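Local coordinates for E3 SUMO-protein ligase SIZ1 (PDB 3I2D) that acts as an E3 ligase of the Siz/PIAS family, mediating attachment of SUMO to septins and PCNA, at residues I66-S71 against F198-E203; R78-L83 against H117-F122; D154-F159 against T165-D170. One frame throughout, in Å; residues are numbered along the deposited sequence.

Interaction 1: residues I66-S71 against F198-E203; sequences IHFKES and FGYIVE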
loop_
_atom_site.group_PDB
_atom_site.type_symbol
_atom_site.label_atom_id
_atom_site.label_comp_id
_atom_site.label_asym_id
_atom_site.label_seq_id
_atom_site.Cartn_x
_atom_site.Cartn_y
_atom_site.Cartn_z
ATOM N N ILE A 66 -4.057 -19.387 -1.581
ATOM C CA ILE A 66 -3.849 -18.176 -0.782
ATOM C C ILE A 66 -3.182 -17.035 -1.539
ATOM O O ILE A 66 -2.212 -17.230 -2.261
ATOM C CB ILE A 66 -3.040 -18.499 0.517
ATOM C CG1 ILE A 66 -3.941 -19.265 1.494
ATOM C CG2 ILE A 66 -2.496 -17.212 1.170
ATOM C CD1 ILE A 66 -3.242 -19.726 2.749
ATOM N N HIS A 67 -3.717 -15.834 -1.366
ATOM C CA HIS A 67 -3.193 -14.662 -2.040
ATOM C C HIS A 67 -3.331 -13.467 -1.118
ATOM O O HIS A 67 -4.422 -12.958 -0.904
ATOM C CB HIS A 67 -3.971 -14.412 -3.328
ATOM C CG HIS A 67 -3.478 -13.233 -4.103
ATOM N ND1 HIS A 67 -2.215 -13.182 -4.649
ATOM C CD2 HIS A 67 -4.057 -12.042 -4.377
ATOM C CE1 HIS A 67 -2.036 -12.007 -5.224
ATOM N NE2 HIS A 67 -3.138 -11.295 -5.073
ATOM N N PHE A 68 -2.224 -12.990 -0.580
ATOM C CA PHE A 68 -2.317 -11.870 0.335
ATOM C C PHE A 68 -2.782 -10.568 -0.295
ATOM O O PHE A 68 -2.394 -10.242 -1.413
ATOM C CB PHE A 68 -0.981 -11.664 1.039
ATOM C CG PHE A 68 -0.564 -12.837 1.865
ATOM C CD1 PHE A 68 0.356 -13.759 1.378
ATOM C CD2 PHE A 68 -1.145 -13.066 3.107
ATOM C CE1 PHE A 68 0.689 -14.891 2.107
ATOM C CE2 PHE A 68 -0.815 -14.199 3.842
ATOM C CZ PHE A 68 0.105 -15.112 3.335
ATOM N N LYS A 69 -3.626 -9.836 0.435
ATOM C CA LYS A 69 -4.120 -8.547 -0.021
ATOM C C LYS A 69 -2.903 -7.725 -0.408
ATOM O O LYS A 69 -1.951 -7.583 0.371
ATOM C CB LYS A 69 -4.870 -7.815 1.091
ATOM C CG LYS A 69 -6.197 -8.414 1.478
ATOM C CD LYS A 69 -6.932 -7.474 2.430
ATOM C CE LYS A 69 -8.193 -8.106 3.002
ATOM N NZ LYS A 69 -8.917 -7.154 3.892
ATOM N N GLU A 70 -2.946 -7.170 -1.607
ATOM C CA GLU A 70 -1.835 -6.388 -2.103
ATOM C C GLU A 70 -1.749 -4.964 -1.586
ATOM O O GLU A 70 -2.679 -4.423 -0.997
ATOM C CB GLU A 70 -1.863 -6.359 -3.631
ATOM C CG GLU A 70 -1.685 -7.713 -4.292
ATOM C CD GLU A 70 -2.422 -7.781 -5.605
ATOM O OE1 GLU A 70 -2.220 -6.871 -6.435
ATOM O OE2 GLU A 70 -3.209 -8.736 -5.803
ATOM N N SER A 71 -0.577 -4.388 -1.806
ATOM C CA SER A 71 -0.274 -3.023 -1.457
ATOM C C SER A 71 0.519 -2.525 -2.643
ATOM O O SER A 71 1.354 -3.249 -3.191
ATOM C CB SER A 71 0.601 -2.958 -0.220
ATOM O OG SER A 71 0.984 -1.619 0.031
ATOM N N PHE A 198 4.764 -17.664 4.342
ATOM C CA PHE A 198 5.442 -17.731 3.057
ATOM C C PHE A 198 6.577 -16.733 3.044
ATOM O O PHE A 198 6.471 -15.656 3.619
ATOM C CB PHE A 198 4.508 -17.370 1.918
ATOM C CG PHE A 198 3.327 -18.265 1.788
ATOM C CD1 PHE A 198 2.235 -18.123 2.632
ATOM C CD2 PHE A 198 3.290 -19.236 0.801
ATOM C CE1 PHE A 198 1.118 -18.938 2.489
ATOM C CE2 PHE A 198 2.184 -20.053 0.650
ATOM C CZ PHE A 198 1.096 -19.907 1.490
ATOM N N GLY A 199 7.666 -17.101 2.385
ATOM C CA GLY A 199 8.805 -16.213 2.276
ATOM C C GLY A 199 8.824 -15.741 0.842
ATOM O O GLY A 199 8.819 -16.552 -0.077
ATOM N N TYR A 200 8.809 -14.434 0.640
ATOM C CA TYR A 200 8.818 -13.879 -0.710
ATOM C C TYR A 200 9.866 -12.788 -0.835
ATOM O O TYR A 200 10.083 -12.006 0.107
ATOM C CB TYR A 200 7.478 -13.217 -1.059
ATOM C CG TYR A 200 6.289 -14.126 -1.273
ATOM C CD1 TYR A 200 5.168 -14.038 -0.448
ATOM C CD2 TYR A 200 6.237 -15.001 -2.353
ATOM C CE1 TYR A 200 4.016 -14.793 -0.701
ATOM C CE2 TYR A 200 5.093 -15.757 -2.613
ATOM C CZ TYR A 200 3.988 -15.645 -1.784
ATOM O OH TYR A 200 2.851 -16.375 -2.054
ATOM N N ILE A 201 10.521 -12.747 -1.994
ATOM C CA ILE A 201 11.462 -11.674 -2.284
ATOM C C ILE A 201 10.491 -10.695 -2.937
ATOM O O ILE A 201 9.830 -11.029 -3.923
ATOM C CB ILE A 201 12.547 -12.080 -3.308
ATOM C CG1 ILE A 201 13.602 -12.956 -2.640
ATOM C CG2 ILE A 201 13.241 -10.850 -3.842
ATOM C CD1 ILE A 201 14.658 -13.449 -3.583
ATOM N N VAL A 202 10.359 -9.509 -2.360
ATOM C CA VAL A 202 9.447 -8.521 -2.908
ATOM C C VAL A 202 10.221 -7.299 -3.344
ATOM O O VAL A 202 11.332 -7.036 -2.865
ATOM C CB VAL A 202 8.385 -8.071 -1.862
ATOM C CG1 VAL A 202 7.642 -9.296 -1.288
ATOM C CG2 VAL A 202 9.061 -7.275 -0.750
ATOM N N GLU A 203 9.626 -6.553 -4.259
ATOM C CA GLU A 203 10.257 -5.351 -4.739
ATOM C C GLU A 203 9.613 -4.145 -4.080
ATOM O O GLU A 203 8.395 -3.965 -4.141
ATOM C CB GLU A 203 10.121 -5.228 -6.261
ATOM C CG GLU A 203 10.864 -4.003 -6.818
ATOM C CD GLU A 203 10.705 -3.815 -8.318
ATOM O OE1 GLU A 203 11.220 -4.658 -9.086
ATOM O OE2 GLU A 203 10.064 -2.817 -8.723
#
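While Phe68 meets Phe198 across the contact, the loop that carries it is tied to itself by its shortest polar bond, internal to 66-71: His67 NE2 donates to Glu70 OE2 at 2.7 Å, with an N-H...O angle of 168°. The acceptor lies close to the plane of the imidazole, and the carboxylate is approached on its anti side, somewhat out of its plane. This His-carboxylate bond joins residues three apart in the loop that runs into strand 74-90 of the PINIT domain, an all-antiparallel beta region built around two four-stranded sheets. Between the segments there are no hydrogen bonds, and the contact is apolar, made by Ile66 and Phe68 against Phe198 and Tyr200. With Gly199 between them, those two aromatic residues both direct CB toward the loop from strand 195-204. Phe68 holds CG anti to its carbonyl carbon (chi1 -62°), which carries the ring over to the strand. Phe198 CD1 then stands in the plane of the Phe68 ring, at its edge, 3.6 Å from Phe68 CE1. The ring centroids are 5.7 Å apart with planes at 76°, an oblique pairing. Ile66 CG2 serves two rings, lying 3.9 Å above one face of Phe68, toward its rim, and 4.2 Å from Phe198 CE1. Phe122 of strand 117-125 also meets the Phe68 ring. Replacing Phe68 by an alanine is likely to open a gap between Ile66, Phe198 and Phe122, leaving the Phe198 ring freer to turn. Farther along the Phe68 edge, CD1 faces Tyr200 CE1 at 4.3 Å, near the planes of both rings.

Interaction 2: residues R78-L83 against H117-F122; sequences RLIPEL and HRLYLF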
loop_
_atom_site.group_PDB
_atom_site.type_symbol
_atom_site.label_atom_id
_atom_site.label_comp_id
_atom_site.label_asym_id
_atom_site.label_seq_id
_atom_site.Cartn_x
_atom_site.Cartn_y
_atom_site.Cartn_z
ATOM N N ARG A 78 9.332 -13.228 -6.181
ATOM C CA ARG A 78 9.694 -14.645 -6.149
ATOM C C ARG A 78 9.379 -15.282 -4.819
ATOM O O ARG A 78 9.450 -14.634 -3.780
ATOM C CB ARG A 78 11.191 -14.817 -6.380
ATOM C CG ARG A 78 11.572 -15.987 -7.256
ATOM C CD ARG A 78 11.697 -15.547 -8.707
ATOM N NE ARG A 78 12.491 -14.321 -8.833
ATOM C CZ ARG A 78 13.722 -14.160 -8.345
ATOM N NH1 ARG A 78 14.325 -15.149 -7.689
ATOM N NH2 ARG A 78 14.352 -13.000 -8.510
ATOM N N LEU A 79 9.038 -16.561 -4.850
ATOM C CA LEU A 79 8.777 -17.287 -3.619
ATOM C C LEU A 79 10.004 -18.122 -3.303
ATOM O O LEU A 79 10.483 -18.853 -4.164
ATOM C CB LEU A 79 7.589 -18.248 -3.758
ATOM C CG LEU A 79 7.456 -19.130 -2.496
ATOM C CD1 LEU A 79 6.194 -18.771 -1.720
ATOM C CD2 LEU A 79 7.438 -20.591 -2.880
ATOM N N ILE A 80 10.531 -17.996 -2.092
ATOM C CA ILE A 80 11.662 -18.818 -1.670
ATOM C C ILE A 80 10.924 -20.058 -1.146
ATOM O O ILE A 80 10.469 -20.098 -0.002
ATOM C CB ILE A 80 12.464 -18.128 -0.562
ATOM C CG1 ILE A 80 13.122 -16.873 -1.126
ATOM C CG2 ILE A 80 13.525 -19.055 -0.030
ATOM C CD1 ILE A 80 13.964 -16.153 -0.118
ATOM N N PRO A 81 10.820 -21.095 -1.996
ATOM C CA PRO A 81 10.149 -22.384 -1.780
ATOM C C PRO A 81 10.328 -23.034 -0.424
ATOM O O PRO A 81 9.356 -23.474 0.191
ATOM C CB PRO A 81 10.689 -23.240 -2.914
ATOM C CG PRO A 81 12.095 -22.762 -3.014
ATOM C CD PRO A 81 11.921 -21.263 -2.966
ATOM N N GLU A 82 11.569 -23.085 0.040
ATOM C CA GLU A 82 11.882 -23.692 1.320
ATOM C C GLU A 82 11.266 -22.954 2.519
ATOM O O GLU A 82 11.018 -23.555 3.558
ATOM C CB GLU A 82 13.403 -23.790 1.461
ATOM C CG GLU A 82 14.153 -23.292 0.225
ATOM C CD GLU A 82 15.526 -23.928 0.064
ATOM O OE1 GLU A 82 15.583 -25.154 -0.189
ATOM O OE2 GLU A 82 16.545 -23.205 0.192
ATOM N N LEU A 83 11.015 -21.655 2.366
ATOM C CA LEU A 83 10.434 -20.830 3.431
ATOM C C LEU A 83 8.909 -20.903 3.457
ATOM O O LEU A 83 8.220 -19.941 3.122
ATOM C CB LEU A 83 10.855 -19.372 3.253
ATOM C CG LEU A 83 11.751 -18.774 4.326
ATOM C CD1 LEU A 83 12.013 -17.314 4.005
ATOM C CD2 LEU A 83 11.076 -18.910 5.676
ATOM N N HIS A 117 14.980 -4.440 -3.239
ATOM C CA HIS A 117 14.408 -5.756 -3.004
ATOM C C HIS A 117 14.574 -6.198 -1.574
ATOM O O HIS A 117 15.570 -5.879 -0.930
ATOM C CB HIS A 117 15.043 -6.778 -3.932
ATOM C CG HIS A 117 14.680 -6.580 -5.366
ATOM N ND1 HIS A 117 15.168 -5.532 -6.117
ATOM C CD2 HIS A 117 13.810 -7.246 -6.162
ATOM C CE1 HIS A 117 14.609 -5.558 -7.313
ATOM N NE2 HIS A 117 13.780 -6.587 -7.367
ATOM N N ARG A 118 13.596 -6.941 -1.072
ATOM C CA ARG A 118 13.663 -7.390 0.312
ATOM C C ARG A 118 12.971 -8.724 0.507
ATOM O O ARG A 118 12.069 -9.076 -0.249
ATOM C CB ARG A 118 13.027 -6.341 1.219
ATOM C CG ARG A 118 13.438 -4.923 0.868
ATOM C CD ARG A 118 14.015 -4.213 2.062
ATOM N NE ARG A 118 15.098 -4.975 2.667
ATOM C CZ ARG A 118 15.666 -4.659 3.827
ATOM N NH1 ARG A 118 15.253 -3.591 4.504
ATOM N NH2 ARG A 118 16.639 -5.416 4.319
ATOM N N LEU A 119 13.397 -9.469 1.523
ATOM C CA LEU A 119 12.810 -10.775 1.816
ATOM C C LEU A 119 11.749 -10.626 2.914
ATOM O O LEU A 119 12.076 -10.418 4.080
ATOM C CB LEU A 119 13.897 -11.730 2.285
ATOM C CG LEU A 119 13.715 -13.229 2.079
ATOM C CD1 LEU A 119 14.227 -13.902 3.332
ATOM C CD2 LEU A 119 12.259 -13.595 1.807
ATOM N N TYR A 120 10.481 -10.724 2.536
ATOM C CA TYR A 120 9.397 -10.568 3.494
ATOM C C TYR A 120 8.769 -11.892 3.893
ATOM O O TYR A 120 8.618 -12.802 3.080
ATOM C CB TYR A 120 8.308 -9.657 2.913
ATOM C CG TYR A 120 8.602 -8.178 2.984
ATOM C CD1 TYR A 120 9.847 -7.705 3.411
ATOM C CD2 TYR A 120 7.620 -7.241 2.659
ATOM C CE1 TYR A 120 10.103 -6.340 3.519
ATOM C CE2 TYR A 120 7.866 -5.870 2.759
ATOM C CZ TYR A 120 9.105 -5.432 3.192
ATOM O OH TYR A 120 9.343 -4.084 3.311
ATOM N N LEU A 121 8.412 -12.014 5.158
ATOM C CA LEU A 121 7.752 -13.221 5.586
ATOM C C LEU A 121 6.290 -12.826 5.793
ATOM O O LEU A 121 5.993 -11.816 6.441
ATOM C CB LEU A 121 8.362 -13.728 6.877
ATOM C CG LEU A 121 7.721 -14.993 7.433
ATOM C CD1 LEU A 121 7.757 -16.109 6.395
ATOM C CD2 LEU A 121 8.458 -15.375 8.704
ATOM N N PHE A 122 5.385 -13.590 5.192
ATOM C CA PHE A 122 3.956 -13.322 5.316
ATOM C C PHE A 122 3.306 -14.419 6.132
ATOM O O PHE A 122 3.838 -15.524 6.241
ATOM C CB PHE A 122 3.260 -13.286 3.947
ATOM C CG PHE A 122 3.581 -12.076 3.130
ATOM C CD1 PHE A 122 4.829 -11.930 2.540
ATOM C CD2 PHE A 122 2.637 -11.076 2.958
ATOM C CE1 PHE A 122 5.129 -10.814 1.798
ATOM C CE2 PHE A 122 2.929 -9.949 2.216
ATOM C CZ PHE A 122 4.177 -9.819 1.633
#
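No ring lies between the four residues that meet here, Ile80 and Leu83 on one side and Leu119 and Leu121 on the other; aliphatic branches alone make the contact. Of the rings of segment 117-122, that of Tyr120 sits on a CB directed away from 78-83. The closest approach is Ile80 CD1 to Leu119 CD2, 3.6 Å, where the two side chains cross at about a right angle. Ile80 CD1 also lies 3.7 Å from Leu119 CG, so it rests against the fork of the leucine as well as one methyl. Leu119 places CG anti to the backbone N (chi1 -154°), and the other branch turns to Leu83: Leu119 CD1 and Leu83 CD1 meet tip to tip at 4.1 Å. Leu83 CD2 reaches Leu121 CD1 more loosely, at 4.4 Å. A type I beta turn from Ile80 to Leu83, closed by Leu83 N to Ile80 O at 2.9 Å, takes the chain round the corner at Pro81 and Glu82 and lets both hydrophobic residues face the same strand. All four are buried in the core of the PINIT domain. Strand 195-204 runs between strands 74-90 and 117-125 in the sheet, with Gly199 bonded to Ile80 and Tyr200 to Tyr120 through their backbones. Strand 93-100 of the second sheet packs on Ile80 and Leu83 through Phe100, while helix 104-111 receives Arg78 in a salt bridge to Asp106.

Interaction 3: residues D154-F159 against T165-D170; sequences DNIRGF and TAKPAD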
loop_
_atom_site.group_PDB
_atom_site.type_symbol
_atom_site.label_atom_id
_atom_site.label_comp_id
_atom_site.label_asym_id
_atom_site.label_seq_id
_atom_site.Cartn_x
_atom_site.Cartn_y
_atom_site.Cartn_z
ATOM N N ASP A 154 9.045 -6.191 14.760
ATOM C CA ASP A 154 8.015 -6.059 13.732
ATOM C C ASP A 154 8.083 -4.674 13.089
ATOM O O ASP A 154 7.109 -3.916 13.092
ATOM C CB ASP A 154 6.624 -6.304 14.332
ATOM C CG ASP A 154 6.487 -7.692 14.958
ATOM O OD1 ASP A 154 6.869 -8.690 14.300
ATOM O OD2 ASP A 154 5.984 -7.778 16.103
ATOM N N ASN A 155 9.244 -4.360 12.526
ATOM C CA ASN A 155 9.466 -3.070 11.891
ATOM C C ASN A 155 9.980 -3.174 10.451
ATOM O O ASN A 155 11.072 -3.703 10.196
ATOM C CB ASN A 155 10.450 -2.254 12.733
ATOM C CG ASN A 155 9.886 -0.909 13.149
ATOM O OD1 ASN A 155 9.748 0.003 12.332
ATOM N ND2 ASN A 155 9.546 -0.784 14.429
ATOM N N ILE A 156 9.169 -2.678 9.516
ATOM C CA ILE A 156 9.522 -2.657 8.105
ATOM C C ILE A 156 9.333 -1.236 7.605
ATOM O O ILE A 156 8.953 -0.349 8.373
ATOM C CB ILE A 156 8.667 -3.626 7.270
ATOM C CG1 ILE A 156 7.183 -3.449 7.585
ATOM C CG2 ILE A 156 9.107 -5.043 7.546
ATOM C CD1 ILE A 156 6.314 -4.449 6.853
ATOM N N ARG A 157 9.608 -1.027 6.322
ATOM C CA ARG A 157 9.519 0.285 5.701
ATOM C C ARG A 157 8.415 1.224 6.186
ATOM O O ARG A 157 8.703 2.251 6.811
ATOM C CB ARG A 157 9.419 0.145 4.189
ATOM C CG ARG A 157 9.539 1.470 3.488
ATOM C CD ARG A 157 10.174 1.290 2.154
ATOM N NE ARG A 157 9.230 1.379 1.047
ATOM C CZ ARG A 157 8.190 0.577 0.860
ATOM N NH1 ARG A 157 7.919 -0.401 1.721
ATOM N NH2 ARG A 157 7.453 0.730 -0.230
ATOM N N GLY A 158 7.159 0.914 5.887
ATOM C CA GLY A 158 6.108 1.808 6.339
ATOM C C GLY A 158 5.158 1.087 7.257
ATOM O O GLY A 158 5.567 0.529 8.269
ATOM N N PHE A 159 3.880 1.104 6.900
ATOM C CA PHE A 159 2.851 0.421 7.668
ATOM C C PHE A 159 3.029 0.571 9.168
ATOM O O PHE A 159 2.964 -0.413 9.901
ATOM C CB PHE A 159 2.859 -1.057 7.290
ATOM C CG PHE A 159 2.874 -1.287 5.813
ATOM C CD1 PHE A 159 4.072 -1.331 5.119
ATOM C CD2 PHE A 159 1.681 -1.408 5.102
ATOM C CE1 PHE A 159 4.083 -1.495 3.739
ATOM C CE2 PHE A 159 1.680 -1.570 3.722
ATOM C CZ PHE A 159 2.884 -1.612 3.040
ATOM N N THR A 165 1.407 -7.977 14.028
ATOM C CA THR A 165 0.777 -9.210 13.572
ATOM C C THR A 165 0.036 -9.014 12.251
ATOM O O THR A 165 -0.362 -9.985 11.608
ATOM C CB THR A 165 -0.212 -9.775 14.635
ATOM O OG1 THR A 165 -1.144 -8.758 15.017
ATOM C CG2 THR A 165 0.536 -10.263 15.876
ATOM N N ALA A 166 -0.118 -7.767 11.823
ATOM C CA ALA A 166 -0.833 -7.495 10.582
ATOM C C ALA A 166 0.021 -6.983 9.412
ATOM O O ALA A 166 -0.490 -6.339 8.498
ATOM C CB ALA A 166 -1.964 -6.522 10.858
ATOM N N LYS A 167 1.315 -7.252 9.433
ATOM C CA LYS A 167 2.164 -6.812 8.334
ATOM C C LYS A 167 3.330 -7.764 8.239
ATOM O O LYS A 167 3.758 -8.332 9.248
ATOM C CB LYS A 167 2.660 -5.377 8.557
ATOM C CG LYS A 167 3.522 -5.169 9.795
ATOM C CD LYS A 167 3.661 -3.683 10.116
ATOM C CE LYS A 167 4.338 -3.447 11.460
ATOM N NZ LYS A 167 4.565 -1.995 11.746
ATOM N N PRO A 168 3.860 -7.962 7.028
ATOM C CA PRO A 168 4.995 -8.872 6.836
ATOM C C PRO A 168 6.253 -8.470 7.626
ATOM O O PRO A 168 6.430 -7.308 8.016
ATOM C CB PRO A 168 5.212 -8.818 5.329
ATOM C CG PRO A 168 4.878 -7.393 5.009
ATOM C CD PRO A 168 3.606 -7.181 5.807
ATOM N N ALA A 169 7.123 -9.445 7.851
ATOM C CA ALA A 169 8.355 -9.213 8.586
ATOM C C ALA A 169 9.566 -9.228 7.647
ATOM O O ALA A 169 9.725 -10.133 6.843
ATOM C CB ALA A 169 8.509 -10.264 9.669
ATOM N N ASP A 170 10.403 -8.202 7.758
ATOM C CA ASP A 170 11.605 -8.059 6.942
ATOM C C ASP A 170 12.735 -8.920 7.500
ATOM O O ASP A 170 13.326 -8.561 8.521
ATOM C CB ASP A 170 12.064 -6.598 6.967
ATOM C CG ASP A 170 12.943 -6.234 5.780
ATOM O OD1 ASP A 170 13.612 -7.136 5.237
ATOM O OD2 ASP A 170 12.973 -5.044 5.391
HETATM O O HOH W 1 6.976 -0.809 10.446
HETATM O O HOH W 2 11.361 -3.050 4.611
#
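Lys167 NZ donates to Phe159 O at 2.9 Å, the direct hydrogen bond between the two segments; a weak bond to Lys162 O also involves the ammonium group. The donor comes in at a C=O...N angle of 142° and is tilted 34° from the carbonyl plane. Beyond CG the lysine chain is extended, and its CD passes 3.9 Å from Phe159 CB, so that aliphatic packing accompanies the polar bond. Ile156 makes most of the apolar part of the contact. Its CD1 rests 3.8 Å from Pro168 CG, the two side chains crossing roughly at right angles, and also packs against CB and CG of Lys167. The other branch, Ile156 CG2, lies 3.4 Å from Asp170 CB. With CG1 between the backbone N and the carbonyl carbon (chi1 49°), the two branches are split between the proline and the aspartate. The arrangement is a compact loop of the PINIT domain, folding back on the chain that leads into the short edge strand 169-170. Two waters extend the network. Water 1 accepts from Ile156 N and, at 3.0 Å, from Lys167 NZ, and is within hydrogen-bonding distance of Gly158 O, thereby joining the ammonium group to the backbone of 156-158. Water 2 donates to Asp170 OD2 at 2.7 Å and accepts from Arg157 N. The carboxylate is positioned from beyond the loop: OD1 bonds to Thr172 OG1, and OD2 also forms a salt bridge with Arg118, which should favour its ionised form. Strand 117-125 backs the apolar part, Tyr120 touching Ile156, Pro168 and Asp170. Farther out, the backbone of Phe159 hydrogen-bonds to that of Leu284, in helix 276-285 of the zinc-binding SP-RING.

In the fold
All three contacts belong to the PINIT domain and gather about one antiparallel sheet, ordered 74-90, 195-204, 117-125, 169-170. The centres of interactions 1 and 2 are about 8 Å apart, those of 1 and 3 about 12 Å, and those of 2 and 3 about 14 Å. Along the chain, interaction 2 closes before interaction 3 opens, and both are nested within the span closed by interaction 1, which brings the loop ahead of the first strand against the last. Strand 117-125, part of interaction 2, connects the three: its backbone hydrogen-bonds to 198-203 on one side and to Ala169 on the other. Interaction 3 also touches the SP-RING, through Leu284, though the zinc site itself lies away.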